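Local coordinates for Phosphoglucomutase/phosphomannomutase family protein (Burkholderia thailandensis, PDB 3UW2) that probably catalyses intramolecular phosphoryl transfer on hexose phosphates, as phosphohexose mutases do, in a metal-dependent active site that holds a zinc ion in this crystal, at residues Asp92-Gly97 with Arg119-Cys124; Gly104-Ser109 with Tyr175-Gln180; Arg184-Ile189 with Lys215-Glu220; Leu372-Arg377 with Ser382-Gly387. One frame throughout, in Å; residues are numbered along the deposited sequence.

Contact 1: Asp92-Gly97 with Arg119-Cys124. With EDO (1,2-ethanediol), chain E.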
loop_
_atom_site.group_PDB
_atom_site.type_symbol
_atom_site.label_atom_id
_atom_site.label_comp_id
_atom_site.label_asym_id
_atom_site.label_seq_id
_atom_site.Cartn_x
_atom_site.Cartn_y
_atom_site.Cartn_z
ATOM N N ASP A 92 -23.512 8.499 12.034
ATOM C CA ASP A 92 -22.709 8.613 13.246
ATOM C C ASP A 92 -21.205 8.503 12.969
ATOM O O ASP A 92 -20.805 7.705 12.124
ATOM C CB ASP A 92 -23.117 7.529 14.218
ATOM C CG ASP A 92 -24.586 7.651 14.629
ATOM O OD1 ASP A 92 -25.219 8.740 14.448
ATOM O OD2 ASP A 92 -25.104 6.635 15.083
ATOM N N VAL A 93 -20.372 9.260 13.700
ATOM C CA VAL A 93 -18.919 9.249 13.455
ATOM C C VAL A 93 -18.243 8.683 14.695
ATOM O O VAL A 93 -18.572 9.060 15.817
ATOM C CB VAL A 93 -18.361 10.667 13.169
ATOM C CG1 VAL A 93 -16.799 10.682 13.165
ATOM C CG2 VAL A 93 -18.923 11.140 11.825
ATOM N N VAL A 94 -17.341 7.734 14.470
ATOM C CA VAL A 94 -16.406 7.235 15.477
ATOM C C VAL A 94 -15.008 7.684 15.100
ATOM O O VAL A 94 -14.450 7.277 14.058
ATOM C CB VAL A 94 -16.468 5.710 15.586
ATOM C CG1 VAL A 94 -15.459 5.215 16.634
ATOM C CG2 VAL A 94 -17.891 5.319 15.964
ATOM N N ASP A 95 -14.465 8.563 15.926
ATOM C CA ASP A 95 -13.195 9.188 15.628
ATOM C C ASP A 95 -12.075 8.450 16.383
ATOM O O ASP A 95 -12.025 8.506 17.596
ATOM C CB ASP A 95 -13.262 10.694 15.985
ATOM C CG ASP A 95 -12.056 11.455 15.509
ATOM O OD1 ASP A 95 -11.014 10.838 15.149
ATOM O OD2 ASP A 95 -12.137 12.700 15.514
ATOM N N VAL A 96 -11.212 7.726 15.662
ATOM C CA VAL A 96 -10.165 6.975 16.346
ATOM C C VAL A 96 -8.857 7.788 16.462
ATOM O O VAL A 96 -7.819 7.227 16.886
ATOM C CB VAL A 96 -9.939 5.556 15.723
ATOM C CG1 VAL A 96 -11.239 4.698 15.841
ATOM C CG2 VAL A 96 -9.501 5.642 14.266
ATOM N N GLY A 97 -8.905 9.067 16.040
ATOM C CA GLY A 97 -7.845 10.041 16.332
ATOM C C GLY A 97 -6.713 9.841 15.309
ATOM O O GLY A 97 -6.981 9.458 14.192
ATOM N N ARG A 119 -20.114 -1.863 19.145
ATOM C CA ARG A 119 -20.742 -1.537 17.891
ATOM C C ARG A 119 -19.764 -1.896 16.773
ATOM O O ARG A 119 -18.538 -1.753 16.909
ATOM C CB ARG A 119 -21.140 -0.040 17.848
ATOM C CG ARG A 119 -21.807 0.435 16.561
ATOM C CD ARG A 119 -22.237 1.922 16.650
ATOM N NE ARG A 119 -23.048 2.338 15.485
ATOM C CZ ARG A 119 -23.643 3.533 15.325
ATOM N NH1 ARG A 119 -23.543 4.490 16.240
ATOM N NH2 ARG A 119 -24.350 3.787 14.230
ATOM N N ARG A 120 -20.323 -2.414 15.704
ATOM C CA ARG A 120 -19.533 -2.790 14.570
ATOM C C ARG A 120 -19.704 -1.700 13.500
ATOM O O ARG A 120 -20.856 -1.356 13.151
ATOM C CB ARG A 120 -20.025 -4.176 14.119
ATOM C CG ARG A 120 -19.211 -4.825 13.008
ATOM C CD ARG A 120 -17.756 -5.193 13.335
ATOM N NE ARG A 120 -17.230 -5.849 12.131
ATOM C CZ ARG A 120 -16.680 -5.195 11.104
ATOM N NH1 ARG A 120 -16.508 -3.883 11.179
ATOM N NH2 ARG A 120 -16.287 -5.865 10.011
ATOM N N VAL A 121 -18.604 -1.127 12.987
ATOM C CA VAL A 121 -18.732 -0.028 12.012
ATOM C C VAL A 121 -17.856 -0.342 10.810
ATOM O O VAL A 121 -16.641 -0.273 10.918
ATOM C CB VAL A 121 -18.311 1.342 12.626
ATOM C CG1 VAL A 121 -18.425 2.492 11.610
ATOM C CG2 VAL A 121 -19.124 1.727 13.875
ATOM N N ASP A 122 -18.431 -0.628 9.654
ATOM C CA ASP A 122 -17.627 -1.212 8.617
ATOM C C ASP A 122 -17.280 -0.257 7.485
ATOM O O ASP A 122 -16.768 -0.692 6.432
ATOM C CB ASP A 122 -18.238 -2.535 8.104
ATOM C CG ASP A 122 -19.556 -2.342 7.366
ATOM O OD1 ASP A 122 -20.130 -1.261 7.423
ATOM O OD2 ASP A 122 -20.005 -3.306 6.730
ATOM N N SER A 123 -17.463 1.045 7.697
ATOM C CA SER A 123 -16.901 2.007 6.692
ATOM C C SER A 123 -15.880 2.918 7.398
ATOM O O SER A 123 -16.004 3.130 8.589
ATOM C CB SER A 123 -18.039 2.849 6.098
ATOM O OG SER A 123 -18.989 1.982 5.499
ATOM N N CYS A 124 -14.860 3.435 6.702
ATOM C CA CYS A 124 -13.942 4.388 7.364
ATOM C C CYS A 124 -13.371 5.300 6.367
ATOM O O CYS A 124 -13.294 4.936 5.174
ATOM C CB CYS A 124 -12.770 3.715 8.081
ATOM S SG CYS A 124 -11.688 2.734 7.007
HETATM C C1 EDO E . -18.035 -9.556 13.128
HETATM O O1 EDO E . -18.269 -8.151 13.240
HETATM C C2 EDO E . -18.011 -9.862 11.644
HETATM O O2 EDO E . -16.958 -9.144 10.989
#
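A salt bridge backed by a small valine contact joins Asp92, at the start of strand 92-98, to Arg119, just before the loop leading to strand 124-127. Arg119 presents the end of its guanidinium, and both NH1 and NH2 converge on one carboxylate oxygen: NH1 lies 2.9 Å from Asp92 OD2 and donates at 154°, while NH2 is 3.1 Å from the same OD2. The oxygen sits in the guanidinium plane, yet the two flat groups stand almost perpendicular, 85° apart, and OD2 is met on its anti side. An extended chain, with CG anti to the backbone N (chi1 180°), carries the Arg119 guanidinium across to the strand. Both segments belong to the first alpha/beta/alpha domain of the phosphohexose mutase fold, where strand 92-98 runs parallel to strand 64-69 in a mixed sheet. Arg119 NH2 also forms a salt bridge with Asp63, so that nitrogen is shared by two acids whose charges the guanidinium probably offsets; Asp92 OD1 accepts from Ser171 N, and the carboxylate is thus held through both oxygens. Further along, Val94 CG2 touches Val121 CG2 at 4.3 Å, a modest apolar contact between buried residues. Arg120, which takes no part between the segments, makes weak hydrogen bonds to a 1,2-ethanediol, probably from the crystallisation liquor, and its NH1 donates to Ala108 O.

Contact 2: Gly104-Ser109 with Tyr175-Gln180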
loop_
_atom_site.group_PDB
_atom_site.type_symbol
_atom_site.label_atom_id
_atom_site.label_comp_id
_atom_site.label_asym_id
_atom_site.label_seq_id
_atom_site.Cartn_x
_atom_site.Cartn_y
_atom_site.Cartn_z
ATOM N N GLY A 104 -7.024 2.550 11.191
ATOM C CA GLY A 104 -8.386 2.943 10.787
ATOM C C GLY A 104 -9.083 1.732 10.095
ATOM O O GLY A 104 -10.254 1.406 10.432
ATOM N N TYR A 105 -8.369 1.001 9.226
ATOM C CA TYR A 105 -8.944 -0.212 8.594
ATOM C C TYR A 105 -9.298 -1.228 9.679
ATOM O O TYR A 105 -10.349 -1.874 9.644
ATOM C CB TYR A 105 -7.961 -0.892 7.636
ATOM C CG TYR A 105 -7.559 -0.077 6.433
ATOM C CD1 TYR A 105 -8.326 1.014 5.953
ATOM C CD2 TYR A 105 -6.376 -0.406 5.747
ATOM C CE1 TYR A 105 -7.891 1.732 4.765
ATOM C CE2 TYR A 105 -5.999 0.259 4.605
ATOM C CZ TYR A 105 -6.731 1.335 4.120
ATOM O OH TYR A 105 -6.194 2.009 2.956
ATOM N N PHE A 106 -8.422 -1.330 10.681
ATOM C CA PHE A 106 -8.627 -2.330 11.717
ATOM C C PHE A 106 -9.895 -1.932 12.513
ATOM O O PHE A 106 -10.715 -2.817 12.885
ATOM C CB PHE A 106 -7.395 -2.400 12.618
ATOM C CG PHE A 106 -7.606 -3.233 13.900
ATOM C CD1 PHE A 106 -7.521 -4.618 13.868
ATOM C CD2 PHE A 106 -7.870 -2.622 15.117
ATOM C CE1 PHE A 106 -7.663 -5.377 15.024
ATOM C CE2 PHE A 106 -8.078 -3.402 16.306
ATOM C CZ PHE A 106 -7.961 -4.759 16.253
ATOM N N ALA A 107 -10.052 -0.626 12.804
ATOM C CA ALA A 107 -11.276 -0.163 13.519
ATOM C C ALA A 107 -12.561 -0.490 12.694
ATOM O O ALA A 107 -13.583 -0.718 13.241
ATOM C CB ALA A 107 -11.202 1.359 13.822
ATOM N N ALA A 108 -12.454 -0.529 11.362
ATOM C CA ALA A 108 -13.586 -0.809 10.504
ATOM C C ALA A 108 -13.723 -2.352 10.314
ATOM O O ALA A 108 -14.630 -2.830 9.617
ATOM C CB ALA A 108 -13.410 -0.072 9.159
ATOM N N SER A 109 -12.933 -3.129 11.068
ATOM C CA SER A 109 -12.934 -4.600 10.905
ATOM C C SER A 109 -13.413 -5.355 12.128
ATOM O O SER A 109 -13.680 -6.567 12.023
ATOM C CB SER A 109 -11.531 -5.114 10.561
ATOM O OG SER A 109 -11.136 -4.529 9.305
ATOM N N TYR A 175 -12.756 7.463 20.158
ATOM C CA TYR A 175 -12.483 6.130 20.633
ATOM C C TYR A 175 -11.043 5.762 20.343
ATOM O O TYR A 175 -10.578 5.885 19.198
ATOM C CB TYR A 175 -13.425 5.091 19.971
ATOM C CG TYR A 175 -13.191 3.702 20.503
ATOM C CD1 TYR A 175 -13.593 3.353 21.816
ATOM C CD2 TYR A 175 -12.505 2.737 19.732
ATOM C CE1 TYR A 175 -13.349 2.069 22.317
ATOM C CE2 TYR A 175 -12.267 1.451 20.216
ATOM C CZ TYR A 175 -12.688 1.116 21.511
ATOM O OH TYR A 175 -12.452 -0.149 22.007
ATOM N N ASP A 176 -10.324 5.327 21.378
ATOM C CA ASP A 176 -8.950 4.920 21.136
ATOM C C ASP A 176 -8.907 3.404 20.936
ATOM O O ASP A 176 -9.156 2.634 21.839
ATOM C CB ASP A 176 -7.997 5.424 22.252
ATOM C CG ASP A 176 -6.489 5.147 21.946
ATOM O OD1 ASP A 176 -6.095 4.542 20.951
ATOM O OD2 ASP A 176 -5.675 5.550 22.755
ATOM N N VAL A 177 -8.533 3.008 19.741
ATOM C CA VAL A 177 -8.488 1.599 19.296
ATOM C C VAL A 177 -7.026 1.006 19.332
ATOM O O VAL A 177 -6.792 -0.190 19.019
ATOM C CB VAL A 177 -9.066 1.522 17.862
ATOM C CG1 VAL A 177 -8.010 1.905 16.840
ATOM C CG2 VAL A 177 -9.559 0.113 17.557
ATOM N N ALA A 178 -6.065 1.799 19.803
ATOM C CA ALA A 178 -4.657 1.337 19.808
ATOM C C ALA A 178 -4.390 0.104 20.673
ATOM O O ALA A 178 -3.674 -0.812 20.258
ATOM C CB ALA A 178 -3.730 2.492 20.226
ATOM N N ASP A 179 -4.950 0.078 21.869
ATOM C CA ASP A 179 -4.723 -1.039 22.769
ATOM C C ASP A 179 -5.307 -2.316 22.155
ATOM O O ASP A 179 -4.646 -3.350 22.221
ATOM C CB ASP A 179 -5.422 -0.839 24.122
ATOM C CG ASP A 179 -4.754 0.212 24.982
ATOM O OD1 ASP A 179 -3.655 0.707 24.650
ATOM O OD2 ASP A 179 -5.364 0.552 26.010
ATOM N N GLN A 180 -6.542 -2.262 21.620
ATOM C CA GLN A 180 -7.111 -3.464 20.961
ATOM C C GLN A 180 -6.187 -3.907 19.811
ATOM O O GLN A 180 -5.944 -5.081 19.601
ATOM C CB GLN A 180 -8.457 -3.215 20.308
ATOM C CG GLN A 180 -9.610 -3.181 21.248
ATOM C CD GLN A 180 -10.898 -2.924 20.519
ATOM O OE1 GLN A 180 -11.549 -1.896 20.718
ATOM N NE2 GLN A 180 -11.297 -3.871 19.699
#
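Ala107 and Val177 bring the two backbones to within 6.7 Å, CA to CA, where the last turn of helix 101-107 meets the start of helix 178-186. Ala108 is the first residue to leave helical geometry on one side; on the other, Asp176 OD1 accepts from Ala178 N at 3.0 Å, a capping bond at the entrance to the helix. Phe106 has CG anti to its backbone N (chi1 169°), which directs the ring at the second segment. Val177 CG2 lies at the ring edge, near its plane, 4.0 Å from Phe106 CE2, and the same methyl reaches Ala107 CB at 4.3 Å. Thus one valine branch is shared by the phenylalanine rim and the alanine beside it. Gln180, three residues later in the first turn of the helix, has CB 4.0 Å from Phe106 CE2, and its carbonyl O lies obliquely by the ring, 3.9 Å from Phe106 CZ. Tyr181 meets the Phe106 ring edge-to-face, and Phe361 touches it as well, so the aromatic group is packed between the first domain and later parts of the chain, with its side chain about 11 Å from that of the zinc ligand Asp268. The contact is therefore largely apolar and rests on shape: no hydrogen bond crosses between the segments, whose polar groups bond within each segment or to neighbours such as Arg120 and Arg212.

Contact 3: Arg184-Ile189 with Lys215-Glu220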
loop_
_atom_site.group_PDB
_atom_site.type_symbol
_atom_site.label_atom_id
_atom_site.label_comp_id
_atom_site.label_asym_id
_atom_site.label_seq_id
_atom_site.Cartn_x
_atom_site.Cartn_y
_atom_site.Cartn_z
ATOM N N ARG A 184 -4.099 -7.331 19.812
ATOM C CA ARG A 184 -4.579 -8.322 18.857
ATOM C C ARG A 184 -3.365 -8.916 18.141
ATOM O O ARG A 184 -3.317 -10.129 17.910
ATOM C CB ARG A 184 -5.659 -7.743 17.916
ATOM C CG ARG A 184 -5.910 -8.545 16.653
ATOM C CD ARG A 184 -6.542 -9.929 16.907
ATOM N NE ARG A 184 -6.820 -10.608 15.639
ATOM C CZ ARG A 184 -5.899 -11.270 14.924
ATOM N NH1 ARG A 184 -4.624 -11.367 15.341
ATOM N NH2 ARG A 184 -6.237 -11.827 13.772
ATOM N N ILE A 185 -2.379 -8.098 17.791
ATOM C CA ILE A 185 -1.188 -8.602 17.138
ATOM C C ILE A 185 -0.251 -9.435 18.079
ATOM O O ILE A 185 0.228 -10.554 17.727
ATOM C CB ILE A 185 -0.412 -7.459 16.443
ATOM C CG1 ILE A 185 -1.277 -6.863 15.268
ATOM C CG2 ILE A 185 0.904 -8.029 15.936
ATOM C CD1 ILE A 185 -0.713 -5.562 14.688
ATOM N N VAL A 186 -0.002 -8.873 19.257
ATOM C CA VAL A 186 0.849 -9.478 20.303
ATOM C C VAL A 186 0.341 -10.845 20.776
ATOM O O VAL A 186 1.137 -11.759 20.951
ATOM C CB VAL A 186 1.067 -8.455 21.461
ATOM C CG1 VAL A 186 1.589 -9.101 22.748
ATOM C CG2 VAL A 186 2.036 -7.370 20.984
ATOM N N GLY A 187 -0.977 -10.981 20.962
ATOM C CA GLY A 187 -1.594 -12.244 21.371
ATOM C C GLY A 187 -1.502 -13.328 20.288
ATOM O O GLY A 187 -1.688 -14.480 20.603
ATOM N N ASP A 188 -1.208 -12.984 19.018
ATOM C CA ASP A 188 -1.074 -14.036 17.964
ATOM C C ASP A 188 0.370 -14.226 17.483
ATOM O O ASP A 188 0.660 -15.185 16.802
ATOM C CB ASP A 188 -2.010 -13.816 16.728
ATOM C CG ASP A 188 -2.038 -15.051 15.765
ATOM O OD1 ASP A 188 -2.343 -16.203 16.204
ATOM O OD2 ASP A 188 -1.743 -14.887 14.550
ATOM N N ILE A 189 1.259 -13.302 17.796
ATOM C CA ILE A 189 2.635 -13.412 17.351
ATOM C C ILE A 189 3.591 -13.405 18.545
ATOM O O ILE A 189 3.625 -12.470 19.351
ATOM C CB ILE A 189 3.010 -12.291 16.341
ATOM C CG1 ILE A 189 2.187 -12.394 15.035
ATOM C CG2 ILE A 189 4.519 -12.386 16.081
ATOM C CD1 ILE A 189 2.404 -11.206 14.057
ATOM N N LYS A 215 8.258 -3.002 20.441
ATOM C CA LYS A 215 8.670 -3.193 21.856
ATOM C C LYS A 215 7.820 -4.232 22.564
ATOM O O LYS A 215 8.353 -5.034 23.359
ATOM C CB LYS A 215 8.740 -1.879 22.675
ATOM C CG LYS A 215 9.930 -1.041 22.275
ATOM C CD LYS A 215 10.004 0.304 22.999
ATOM C CE LYS A 215 11.493 0.664 23.053
ATOM N NZ LYS A 215 11.876 1.980 23.662
ATOM N N ALA A 216 6.510 -4.177 22.314
ATOM C CA ALA A 216 5.567 -5.148 22.849
ATOM C C ALA A 216 5.898 -6.585 22.367
ATOM O O ALA A 216 5.627 -7.555 23.071
ATOM C CB ALA A 216 4.145 -4.802 22.421
ATOM N N LEU A 217 6.447 -6.727 21.168
ATOM C CA LEU A 217 6.886 -8.054 20.698
ATOM C C LEU A 217 8.240 -8.470 21.332
ATOM O O LEU A 217 8.686 -9.610 21.166
ATOM C CB LEU A 217 6.983 -8.081 19.175
ATOM C CG LEU A 217 5.609 -7.970 18.506
ATOM C CD1 LEU A 217 5.798 -7.890 17.010
ATOM C CD2 LEU A 217 4.722 -9.148 18.891
ATOM N N GLY A 218 8.893 -7.545 22.032
ATOM C CA GLY A 218 10.123 -7.883 22.763
ATOM C C GLY A 218 11.372 -7.371 22.078
ATOM O O GLY A 218 12.460 -7.733 22.467
ATOM N N CYS A 219 11.237 -6.543 21.047
ATOM C CA CYS A 219 12.420 -6.080 20.337
ATOM C C CYS A 219 12.980 -4.799 20.925
ATOM O O CYS A 219 12.221 -3.892 21.361
ATOM C CB CYS A 219 12.126 -5.856 18.868
ATOM S SG CYS A 219 11.667 -7.417 18.087
ATOM N N GLU A 220 14.299 -4.725 20.879
ATOM C CA GLU A 220 15.029 -3.474 21.134
ATOM C C GLU A 220 15.120 -2.682 19.844
ATOM O O GLU A 220 15.302 -3.247 18.764
ATOM C CB GLU A 220 16.448 -3.737 21.694
ATOM C CG GLU A 220 16.441 -3.895 23.190
ATOM C CD GLU A 220 17.831 -4.211 23.736
ATOM O OE1 GLU A 220 17.926 -5.118 24.619
ATOM O OE2 GLU A 220 18.819 -3.565 23.269
#
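Val186 and Leu217 lie alongside each other, pointing opposite ways, where helix 178-186 and helix 206-216 come to their ends. The valine turns one branch to the contact: CG2, anti to the carbonyl carbon, touches Ala216 CB at 3.6 Å and Leu217 CD2 at 3.8 Å, and so bridges two consecutive residues of the partner segment. Ala216 offers its single methyl directly to this branch. Leu217 reaches across differently. Its CB does not point at the opposite segment; with CG anti to the carbonyl carbon (chi1 -68°), CD1 continues the chain and CD2, the side branch, turns to the first segment. Leu217 CD2 lies 3.5 Å from Ile189 O and 4.3 Å from Ile189 CG2. The backbones come closest at Val186 and Leu217, with CA atoms 6.2 Å apart. Both helices belong to the second alpha/beta/alpha domain, and helix 206-216 is followed by a Schellman motif, in which Gly218 takes a positive phi and Gly218 N bonds back to Lys215 O at 2.9 Å; the chain then turns into strand 221-224, at an edge of the four-stranded sheet. Burial falls off unevenly over the patch: Ile189 is buried, whereas Ala216 lies on the solvent-exposed side. Helix 364-375 packs against the inner part of this patch, its Ala369 touching both Ile189 and Leu217. Nearby, Asp188 forms a salt bridge with Arg357 and Arg184 bonds to Tyr359, polar ties that connect the first segment to a loop in the third-domain range.

Contact 4: Leu372-Arg377 with Ser382-Gly387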
loop_
_atom_site.group_PDB
_atom_site.type_symbol
_atom_site.label_atom_id
_atom_site.label_comp_id
_atom_site.label_asym_id
_atom_site.label_seq_id
_atom_site.Cartn_x
_atom_site.Cartn_y
_atom_site.Cartn_z
ATOM N N LEU A 372 9.155 -10.241 11.339
ATOM C CA LEU A 372 9.928 -10.588 12.555
ATOM C C LEU A 372 9.624 -12.035 13.054
ATOM O O LEU A 372 10.494 -12.723 13.560
ATOM C CB LEU A 372 9.653 -9.581 13.669
ATOM C CG LEU A 372 10.054 -8.104 13.535
ATOM C CD1 LEU A 372 9.485 -7.292 14.667
ATOM C CD2 LEU A 372 11.569 -8.071 13.575
ATOM N N GLU A 373 8.383 -12.478 12.961
ATOM C CA GLU A 373 8.038 -13.843 13.367
ATOM C C GLU A 373 8.910 -14.888 12.623
ATOM O O GLU A 373 9.367 -15.880 13.230
ATOM C CB GLU A 373 6.571 -14.106 13.026
ATOM C CG GLU A 373 6.096 -15.518 13.383
ATOM C CD GLU A 373 4.611 -15.688 13.086
ATOM O OE1 GLU A 373 4.183 -15.740 11.879
ATOM O OE2 GLU A 373 3.870 -15.740 14.065
ATOM N N ILE A 374 9.093 -14.659 11.321
ATOM C CA ILE A 374 9.892 -15.520 10.475
ATOM C C ILE A 374 11.396 -15.326 10.706
ATOM O O ILE A 374 12.111 -16.318 10.910
ATOM C CB ILE A 374 9.564 -15.302 8.990
ATOM C CG1 ILE A 374 8.089 -15.707 8.696
ATOM C CG2 ILE A 374 10.532 -16.090 8.096
ATOM C CD1 ILE A 374 7.560 -15.290 7.347
ATOM N N LEU A 375 11.874 -14.072 10.647
ATOM C CA LEU A 375 13.301 -13.730 10.815
ATOM C C LEU A 375 13.826 -14.196 12.183
ATOM O O LEU A 375 14.958 -14.683 12.302
ATOM C CB LEU A 375 13.497 -12.210 10.697
ATOM C CG LEU A 375 13.244 -11.622 9.292
ATOM C CD1 LEU A 375 13.632 -10.137 9.267
ATOM C CD2 LEU A 375 13.912 -12.427 8.189
ATOM N N ALA A 376 12.985 -14.115 13.212
ATOM C CA ALA A 376 13.449 -14.506 14.546
ATOM C C ALA A 376 13.781 -16.000 14.681
ATOM O O ALA A 376 14.453 -16.399 15.616
ATOM C CB ALA A 376 12.457 -14.036 15.637
ATOM N N ARG A 377 13.329 -16.823 13.752
ATOM C CA ARG A 377 13.693 -18.267 13.775
ATOM C C ARG A 377 15.123 -18.571 13.316
ATOM O O ARG A 377 15.546 -19.710 13.371
ATOM C CB ARG A 377 12.659 -19.089 12.975
ATOM C CG ARG A 377 11.273 -18.911 13.595
ATOM C CD ARG A 377 10.150 -19.373 12.666
ATOM N NE ARG A 377 8.843 -19.331 13.349
ATOM C CZ ARG A 377 7.700 -19.180 12.697
ATOM N NH1 ARG A 377 7.711 -19.003 11.380
ATOM N NH2 ARG A 377 6.563 -19.139 13.355
ATOM N N SER A 382 19.647 -11.438 7.891
ATOM C CA SER A 382 20.140 -10.861 6.627
ATOM C C SER A 382 20.534 -11.951 5.572
ATOM O O SER A 382 20.283 -11.770 4.372
ATOM C CB SER A 382 21.312 -9.885 6.884
ATOM O OG SER A 382 20.877 -8.857 7.762
ATOM N N ALA A 383 21.138 -13.055 6.021
ATOM C CA ALA A 383 21.498 -14.184 5.110
ATOM C C ALA A 383 20.199 -14.810 4.542
ATOM O O ALA A 383 20.097 -15.059 3.335
ATOM C CB ALA A 383 22.393 -15.225 5.806
ATOM N N LEU A 384 19.196 -15.011 5.404
ATOM C CA LEU A 384 17.866 -15.507 4.983
ATOM C C LEU A 384 17.248 -14.600 3.930
ATOM O O LEU A 384 16.809 -15.064 2.889
ATOM C CB LEU A 384 16.924 -15.668 6.176
ATOM C CG LEU A 384 15.536 -16.319 5.944
ATOM C CD1 LEU A 384 15.636 -17.773 5.477
ATOM C CD2 LEU A 384 14.647 -16.244 7.163
ATOM N N LEU A 385 17.264 -13.290 4.150
ATOM C CA LEU A 385 16.679 -12.374 3.157
ATOM C C LEU A 385 17.513 -12.299 1.881
ATOM O O LEU A 385 16.971 -12.406 0.784
ATOM C CB LEU A 385 16.555 -10.949 3.728
ATOM C CG LEU A 385 15.489 -10.812 4.851
ATOM C CD1 LEU A 385 15.753 -9.521 5.601
ATOM C CD2 LEU A 385 14.078 -10.795 4.291
ATOM N N ASN A 386 18.822 -12.130 2.017
ATOM C CA ASN A 386 19.684 -12.043 0.827
ATOM C C ASN A 386 19.637 -13.286 -0.046
ATOM O O ASN A 386 19.898 -13.207 -1.241
ATOM C CB ASN A 386 21.146 -11.661 1.158
ATOM C CG ASN A 386 21.262 -10.183 1.609
ATOM O OD1 ASN A 386 20.665 -9.284 0.989
ATOM N ND2 ASN A 386 22.010 -9.935 2.697
ATOM N N GLY A 387 19.359 -14.429 0.553
ATOM C CA GLY A 387 19.405 -15.654 -0.204
ATOM C C GLY A 387 18.086 -15.950 -0.928
ATOM O O GLY A 387 18.037 -16.903 -1.672
#
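Leu375 packs against Leu384 and Leu385 where two consecutive helices of the third alpha/beta/alpha domain, 364-375 and the short 381-386, meet after the loop that joins them. The tight part of the contact lies between the buried Leu375 and Leu385. Leu375 works through one methyl: its CD2 is 4.0 Å from Leu385 CG and, at the same distance, touches Leu384 CD2, so a single branch serves two neighbours. Against Leu385 the Leu375 side chain runs at about a right angle, against Leu384 more obliquely. Ile259 of strand 259-263, in the second-domain range, touches both Leu375 and Leu385, linking the helix pair to the adjoining sheet.

Leu384 spans from this buried pair to the looser outer side, where it and Ile374 are both partly exposed. Ile374 adds little of its surface to Leu384 and leans on Leu288, Phe289 and Glu292 of helix 282-296, while a glycerol, probably from the crystallisation liquor, hydrogen-bonds to Leu384 O. At this margin the closest approach between the two residues is Ile374 CG2 to Leu384 CD2, at 4.2 Å.

How the contacts relate
From the N terminus, contact 1 closes the loop that holds helix 101-107 and fixes strand 92-98 to the approach to strand 124-127. Contact 2 opens inside that loop and ends beyond it, so the two cross; they touch directly, Asp95 O lying 2.9 Å from Tyr175 N. Contact 2 thereby joins the first domain to helix 178-186, whose far end enters contact 3, and Phe106 packs on Arg184 between them. Contact 3 closes after contact 2, within the second domain. Contact 4 follows in series as a short-looped helix pair of the third domain, yet it meets contact 3 in space through Glu373 against Ile189 and Leu372 against Cys219.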